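Endo-1,4-beta-xylanase 1 (Hypocrea jecorina, PDB 1XYN) hydrolyses internal beta-1,4-xylosidic bonds in the main chain of xylan, a plant cell wall hemicellulose, releasing xylooligosaccharides and xylose. Local coordinates at residues S64-I78 and W146-V160. Residues are numbered along the deposited sequence; the frame is centred on the assembly and turned at random.
Sequences SVYGWSTNPLVEYYI and WASLGLHLGQMNYQV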
loop_
_atom_site.group_PDB
_atom_site.type_symbol
_atom_site.label_atom_id
_atom_site.label_comp_id
_atom_site.label_asym_id
_atom_site.label_seq_id
_atom_site.Cartn_x
_atom_site.Cartn_y
_atom_site.Cartn_z
ATOM N N SER A 64 0.869 -18.422 -5.411
ATOM C CA SER A 64 0.611 -18.106 -6.803
ATOM C C SER A 64 1.795 -17.678 -7.642
ATOM O O SER A 64 2.834 -17.282 -7.121
ATOM C CB SER A 64 -0.410 -16.967 -6.868
ATOM O OG SER A 64 0.113 -15.762 -6.322
ATOM N N VAL A 65 1.632 -17.794 -8.957
ATOM C CA VAL A 65 2.649 -17.318 -9.872
ATOM C C VAL A 65 2.322 -15.830 -9.809
ATOM O O VAL A 65 1.151 -15.447 -9.900
ATOM C CB VAL A 65 2.460 -17.867 -11.313
ATOM C CG1 VAL A 65 3.414 -17.160 -12.278
ATOM C CG2 VAL A 65 2.704 -19.396 -11.346
ATOM N N TYR A 66 3.330 -15.014 -9.523
ATOM C CA TYR A 66 3.171 -13.570 -9.385
ATOM C C TYR A 66 4.158 -12.845 -10.294
ATOM O O TYR A 66 5.278 -13.313 -10.502
ATOM C CB TYR A 66 3.410 -13.188 -7.908
ATOM C CG TYR A 66 3.520 -11.705 -7.622
ATOM C CD1 TYR A 66 2.387 -10.903 -7.528
ATOM C CD2 TYR A 66 4.765 -11.106 -7.416
ATOM C CE1 TYR A 66 2.493 -9.545 -7.234
ATOM C CE2 TYR A 66 4.877 -9.768 -7.129
ATOM C CZ TYR A 66 3.737 -8.987 -7.035
ATOM O OH TYR A 66 3.849 -7.650 -6.728
ATOM N N GLY A 67 3.755 -11.692 -10.814
ATOM C CA GLY A 67 4.641 -10.948 -11.684
ATOM C C GLY A 67 4.193 -9.536 -12.008
ATOM O O GLY A 67 3.166 -9.052 -11.517
ATOM N N TRP A 68 4.991 -8.879 -12.841
ATOM C CA TRP A 68 4.754 -7.510 -13.272
ATOM C C TRP A 68 4.926 -7.365 -14.781
ATOM O O TRP A 68 5.479 -8.234 -15.454
ATOM C CB TRP A 68 5.713 -6.550 -12.565
ATOM C CG TRP A 68 5.368 -6.329 -11.139
ATOM C CD1 TRP A 68 5.651 -7.156 -10.099
ATOM C CD2 TRP A 68 4.607 -5.238 -10.593
ATOM N NE1 TRP A 68 5.107 -6.660 -8.938
ATOM C CE2 TRP A 68 4.461 -5.482 -9.211
ATOM C CE3 TRP A 68 4.031 -4.079 -11.139
ATOM C CZ2 TRP A 68 3.763 -4.615 -8.362
ATOM C CZ3 TRP A 68 3.338 -3.217 -10.295
ATOM C CH2 TRP A 68 3.211 -3.491 -8.923
ATOM N N SER A 69 4.480 -6.229 -15.290
ATOM C CA SER A 69 4.554 -5.915 -16.706
ATOM C C SER A 69 4.694 -4.401 -16.790
ATOM O O SER A 69 4.262 -3.689 -15.885
ATOM C CB SER A 69 3.267 -6.384 -17.392
ATOM O OG SER A 69 3.172 -5.920 -18.719
ATOM N N THR A 70 5.365 -3.914 -17.829
ATOM C CA THR A 70 5.536 -2.478 -18.002
ATOM C C THR A 70 4.983 -2.001 -19.335
ATOM O O THR A 70 4.963 -2.749 -20.314
ATOM C CB THR A 70 7.011 -2.025 -17.850
ATOM O OG1 THR A 70 7.862 -2.857 -18.636
ATOM C CG2 THR A 70 7.443 -2.103 -16.399
ATOM N N ASN A 71 4.466 -0.772 -19.324
ATOM C CA ASN A 71 3.880 -0.117 -20.496
ATOM C C ASN A 71 2.847 -0.986 -21.222
ATOM O O ASN A 71 3.078 -1.429 -22.347
ATOM C CB ASN A 71 4.986 0.324 -21.455
ATOM C CG ASN A 71 4.535 1.416 -22.394
ATOM O OD1 ASN A 71 4.094 2.487 -21.964
ATOM N ND2 ASN A 71 4.650 1.158 -23.687
ATOM N N PRO A 72 1.664 -1.184 -20.613
ATOM C CA PRO A 72 1.200 -0.670 -19.317
ATOM C C PRO A 72 1.752 -1.392 -18.079
ATOM O O PRO A 72 2.169 -2.551 -18.159
ATOM C CB PRO A 72 -0.309 -0.872 -19.417
ATOM C CG PRO A 72 -0.403 -2.186 -20.135
ATOM C CD PRO A 72 0.623 -2.023 -21.240
ATOM N N LEU A 73 1.718 -0.705 -16.934
ATOM C CA LEU A 73 2.179 -1.273 -15.668
ATOM C C LEU A 73 1.080 -2.206 -15.153
ATOM O O LEU A 73 -0.034 -1.758 -14.875
ATOM C CB LEU A 73 2.470 -0.167 -14.643
ATOM C CG LEU A 73 2.899 -0.608 -13.232
ATOM C CD1 LEU A 73 4.178 -1.423 -13.296
ATOM C CD2 LEU A 73 3.081 0.598 -12.335
ATOM N N VAL A 74 1.405 -3.493 -15.020
ATOM C CA VAL A 74 0.443 -4.504 -14.582
ATOM C C VAL A 74 0.982 -5.504 -13.563
ATOM O O VAL A 74 2.021 -6.123 -13.771
ATOM C CB VAL A 74 -0.065 -5.349 -15.797
ATOM C CG1 VAL A 74 -1.065 -6.402 -15.336
ATOM C CG2 VAL A 74 -0.677 -4.452 -16.873
ATOM N N GLU A 75 0.244 -5.700 -12.480
ATOM C CA GLU A 75 0.630 -6.679 -11.473
ATOM C C GLU A 75 -0.334 -7.845 -11.664
ATOM O O GLU A 75 -1.545 -7.672 -11.595
ATOM C CB GLU A 75 0.468 -6.092 -10.076
ATOM C CG GLU A 75 0.702 -7.068 -8.936
ATOM C CD GLU A 75 0.569 -6.406 -7.577
ATOM O OE1 GLU A 75 -0.426 -5.686 -7.363
ATOM O OE2 GLU A 75 1.465 -6.591 -6.727
ATOM N N TYR A 76 0.187 -9.038 -11.901
ATOM C CA TYR A 76 -0.693 -10.157 -12.106
ATOM C C TYR A 76 -0.457 -11.314 -11.153
ATOM O O TYR A 76 0.630 -11.474 -10.609
ATOM C CB TYR A 76 -0.639 -10.610 -13.574
ATOM C CG TYR A 76 0.687 -11.167 -14.049
ATOM C CD1 TYR A 76 1.023 -12.499 -13.804
ATOM C CD2 TYR A 76 1.607 -10.368 -14.742
ATOM C CE1 TYR A 76 2.239 -13.028 -14.228
ATOM C CE2 TYR A 76 2.832 -10.891 -15.172
ATOM C CZ TYR A 76 3.136 -12.225 -14.907
ATOM O OH TYR A 76 4.332 -12.779 -15.305
ATOM N N TYR A 77 -1.504 -12.102 -10.940
ATOM C CA TYR A 77 -1.456 -13.262 -10.062
ATOM C C TYR A 77 -2.188 -14.399 -10.741
ATOM O O TYR A 77 -3.156 -14.185 -11.467
ATOM C CB TYR A 77 -2.206 -13.027 -8.739
ATOM C CG TYR A 77 -1.665 -11.980 -7.790
ATOM C CD1 TYR A 77 -1.658 -10.634 -8.144
ATOM C CD2 TYR A 77 -1.242 -12.328 -6.502
ATOM C CE1 TYR A 77 -1.255 -9.662 -7.254
ATOM C CE2 TYR A 77 -0.832 -11.360 -5.595
ATOM C CZ TYR A 77 -0.845 -10.021 -5.983
ATOM O OH TYR A 77 -0.460 -9.025 -5.116
ATOM N N ILE A 78 -1.727 -15.610 -10.471
ATOM C CA ILE A 78 -2.347 -16.822 -10.971
ATOM C C ILE A 78 -2.317 -17.675 -9.718
ATOM O O ILE A 78 -1.356 -18.410 -9.468
ATOM C CB ILE A 78 -1.549 -17.485 -12.113
ATOM C CG1 ILE A 78 -1.549 -16.573 -13.346
ATOM C CG2 ILE A 78 -2.185 -18.833 -12.471
ATOM C CD1 ILE A 78 -0.571 -16.978 -14.422
ATOM N N TRP A 146 -6.698 -13.480 -20.631
ATOM C CA TRP A 146 -6.696 -12.115 -20.139
ATOM C C TRP A 146 -6.858 -11.141 -21.302
ATOM O O TRP A 146 -7.704 -10.247 -21.260
ATOM C CB TRP A 146 -5.406 -11.823 -19.357
ATOM C CG TRP A 146 -5.304 -12.542 -18.015
ATOM C CD1 TRP A 146 -6.306 -13.215 -17.350
ATOM C CD2 TRP A 146 -4.137 -12.648 -17.185
ATOM N NE1 TRP A 146 -5.827 -13.723 -16.164
ATOM C CE2 TRP A 146 -4.504 -13.392 -16.035
ATOM C CE3 TRP A 146 -2.821 -12.188 -17.299
ATOM C CZ2 TRP A 146 -3.600 -13.683 -15.011
ATOM C CZ3 TRP A 146 -1.926 -12.480 -16.280
ATOM C CH2 TRP A 146 -2.322 -13.221 -15.152
ATOM N N ALA A 147 -6.075 -11.348 -22.356
ATOM C CA ALA A 147 -6.121 -10.493 -23.539
ATOM C C ALA A 147 -7.498 -10.496 -24.192
ATOM O O ALA A 147 -8.000 -9.437 -24.570
ATOM C CB ALA A 147 -5.063 -10.932 -24.546
ATOM N N SER A 148 -8.119 -11.676 -24.275
ATOM C CA SER A 148 -9.437 -11.819 -24.897
ATOM C C SER A 148 -10.559 -11.103 -24.150
ATOM O O SER A 148 -11.597 -10.790 -24.737
ATOM C CB SER A 148 -9.796 -13.298 -25.101
ATOM O OG SER A 148 -10.047 -13.966 -23.881
ATOM N N LEU A 149 -10.345 -10.845 -22.860
ATOM C CA LEU A 149 -11.324 -10.149 -22.034
ATOM C C LEU A 149 -10.968 -8.673 -21.880
ATOM O O LEU A 149 -11.593 -7.955 -21.096
ATOM C CB LEU A 149 -11.415 -10.808 -20.660
ATOM C CG LEU A 149 -11.946 -12.246 -20.652
ATOM C CD1 LEU A 149 -11.741 -12.894 -19.282
ATOM C CD2 LEU A 149 -13.413 -12.251 -21.040
ATOM N N GLY A 150 -9.968 -8.223 -22.636
ATOM C CA GLY A 150 -9.552 -6.830 -22.565
ATOM C C GLY A 150 -8.469 -6.518 -21.538
ATOM O O GLY A 150 -8.147 -5.354 -21.298
ATOM N N LEU A 151 -7.936 -7.555 -20.900
ATOM C CA LEU A 151 -6.874 -7.385 -19.914
ATOM C C LEU A 151 -5.551 -7.404 -20.685
ATOM O O LEU A 151 -4.947 -8.453 -20.919
ATOM C CB LEU A 151 -6.951 -8.482 -18.837
ATOM C CG LEU A 151 -8.313 -8.634 -18.137
ATOM C CD1 LEU A 151 -8.188 -9.538 -16.923
ATOM C CD2 LEU A 151 -8.849 -7.275 -17.716
ATOM N N HIS A 152 -5.144 -6.205 -21.091
ATOM C CA HIS A 152 -3.947 -5.955 -21.891
ATOM C C HIS A 152 -2.613 -5.882 -21.107
ATOM O O HIS A 152 -2.466 -5.081 -20.177
ATOM C CB HIS A 152 -4.201 -4.645 -22.658
ATOM C CG HIS A 152 -3.193 -4.332 -23.713
ATOM N ND1 HIS A 152 -2.450 -3.169 -23.707
ATOM C CD2 HIS A 152 -2.830 -5.004 -24.833
ATOM C CE1 HIS A 152 -1.674 -3.139 -24.776
ATOM N NE2 HIS A 152 -1.889 -4.239 -25.476
ATOM N N LEU A 153 -1.639 -6.704 -21.515
ATOM C CA LEU A 153 -0.306 -6.740 -20.885
ATOM C C LEU A 153 0.748 -6.015 -21.726
ATOM O O LEU A 153 0.578 -5.842 -22.936
ATOM C CB LEU A 153 0.166 -8.180 -20.668
ATOM C CG LEU A 153 -0.447 -9.069 -19.588
ATOM C CD1 LEU A 153 0.285 -10.393 -19.553
ATOM C CD2 LEU A 153 -0.333 -8.390 -18.238
ATOM N N GLY A 154 1.830 -5.592 -21.077
ATOM C CA GLY A 154 2.909 -4.899 -21.769
ATOM C C GLY A 154 4.172 -5.741 -21.809
ATOM O O GLY A 154 4.092 -6.958 -22.003
ATOM N N GLN A 155 5.334 -5.102 -21.641
ATOM C CA GLN A 155 6.624 -5.800 -21.639
ATOM C C GLN A 155 6.767 -6.614 -20.354
ATOM O O GLN A 155 6.527 -6.103 -19.261
ATOM C CB GLN A 155 7.783 -4.808 -21.689
ATOM C CG GLN A 155 7.642 -3.696 -22.698
ATOM C CD GLN A 155 8.632 -2.570 -22.449
ATOM O OE1 GLN A 155 8.272 -1.389 -22.474
ATOM N NE2 GLN A 155 9.886 -2.929 -22.196
ATOM N N MET A 156 7.208 -7.861 -20.482
ATOM C CA MET A 156 7.385 -8.730 -19.328
ATOM C C MET A 156 8.534 -8.301 -18.422
ATOM O O MET A 156 9.648 -8.037 -18.883
ATOM C CB MET A 156 7.644 -10.173 -19.777
ATOM C CG MET A 156 6.430 -10.888 -20.332
ATOM S SD MET A 156 5.238 -11.277 -19.067
ATOM C CE MET A 156 5.466 -13.017 -18.958
ATOM N N ASN A 157 8.241 -8.216 -17.126
ATOM C CA ASN A 157 9.247 -7.884 -16.135
ATOM C C ASN A 157 9.443 -9.168 -15.326
ATOM O O ASN A 157 9.269 -10.246 -15.880
ATOM C CB ASN A 157 8.811 -6.720 -15.257
ATOM C CG ASN A 157 9.981 -6.094 -14.522
ATOM O OD1 ASN A 157 10.339 -6.511 -13.417
ATOM N ND2 ASN A 157 10.604 -5.108 -15.151
ATOM N N TYR A 158 9.741 -9.088 -14.029
ATOM C CA TYR A 158 9.965 -10.317 -13.278
ATOM C C TYR A 158 8.737 -11.214 -13.104
ATOM O O TYR A 158 7.592 -10.758 -13.176
ATOM C CB TYR A 158 10.691 -10.048 -11.954
ATOM C CG TYR A 158 9.875 -9.416 -10.846
ATOM C CD1 TYR A 158 9.062 -10.202 -10.021
ATOM C CD2 TYR A 158 9.978 -8.049 -10.568
ATOM C CE1 TYR A 158 8.378 -9.647 -8.949
ATOM C CE2 TYR A 158 9.302 -7.486 -9.494
ATOM C CZ TYR A 158 8.501 -8.289 -8.687
ATOM O OH TYR A 158 7.810 -7.739 -7.621
ATOM N N GLN A 159 8.993 -12.502 -12.895
ATOM C CA GLN A 159 7.937 -13.493 -12.752
ATOM C C GLN A 159 8.411 -14.549 -11.770
ATOM O O GLN A 159 9.351 -15.285 -12.047
ATOM C CB GLN A 159 7.660 -14.112 -14.124
ATOM C CG GLN A 159 6.602 -15.187 -14.181
ATOM C CD GLN A 159 6.465 -15.757 -15.590
ATOM O OE1 GLN A 159 7.112 -16.746 -15.940
ATOM N NE2 GLN A 159 5.645 -15.114 -16.410
ATOM N N VAL A 160 7.755 -14.620 -10.617
ATOM C CA VAL A 160 8.135 -15.571 -9.583
ATOM C C VAL A 160 6.955 -16.392 -9.100
ATOM O O VAL A 160 5.831 -16.173 -9.514
ATOM C CB VAL A 160 8.730 -14.836 -8.332
ATOM C CG1 VAL A 160 10.052 -14.139 -8.673
ATOM C CG2 VAL A 160 7.730 -13.826 -7.785
HETATM O O HOH W 1 6.450 -11.003 -16.063
#
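Tyr66 and Val160 form a hydrogen-bonded antiparallel pair, Tyr66 N to Val160 O and Val160 N to Tyr66 O both 2.8 Å, where strands 64-70 and 155-160 run side by side with their directions 148° apart. A beta bulge shifts the register by one residue between Gly67 and Ser69, and Thr70 and Gln155 pair again beyond it. At that end Ser69 OG accepts the N-H of Gly154 (2.7 Å), a small hydroxyl doing a backbone carbonyl's work. Gly67 must be small: a side chain would strike Tyr158 O and the hydroxyl of Tyr76. Tyr76 OH instead accepts from Gln159 NE2 at 2.9 Å, nearly straight and in the amide plane, while Tyr76 CB packs on Trp146 CH2 (3.5 Å) and ties the sheet to helix 139-148.

The other face carries the substrate cleft. With CG anti to the backbone N (chi1 170°), the Tyr66 ring meets Tyr158 OH at its edge, CE2 3.6 Å away, and Tyr66 OH donates to Glu75 OE2 (2.6 Å) and accepts from Trp68 NE1 (2.7 Å). Replacing Tyr66 by an alanine removes the hydroxyl and is likely to leave Glu75 OE2 and Trp68 NE1 without their shared partner. In this GH11 jelly roll, this pair of hydrogen bonds probably helps position Glu75, the predicted nucleophile, against Tyr66, which like Tyr158 binds substrate by similarity.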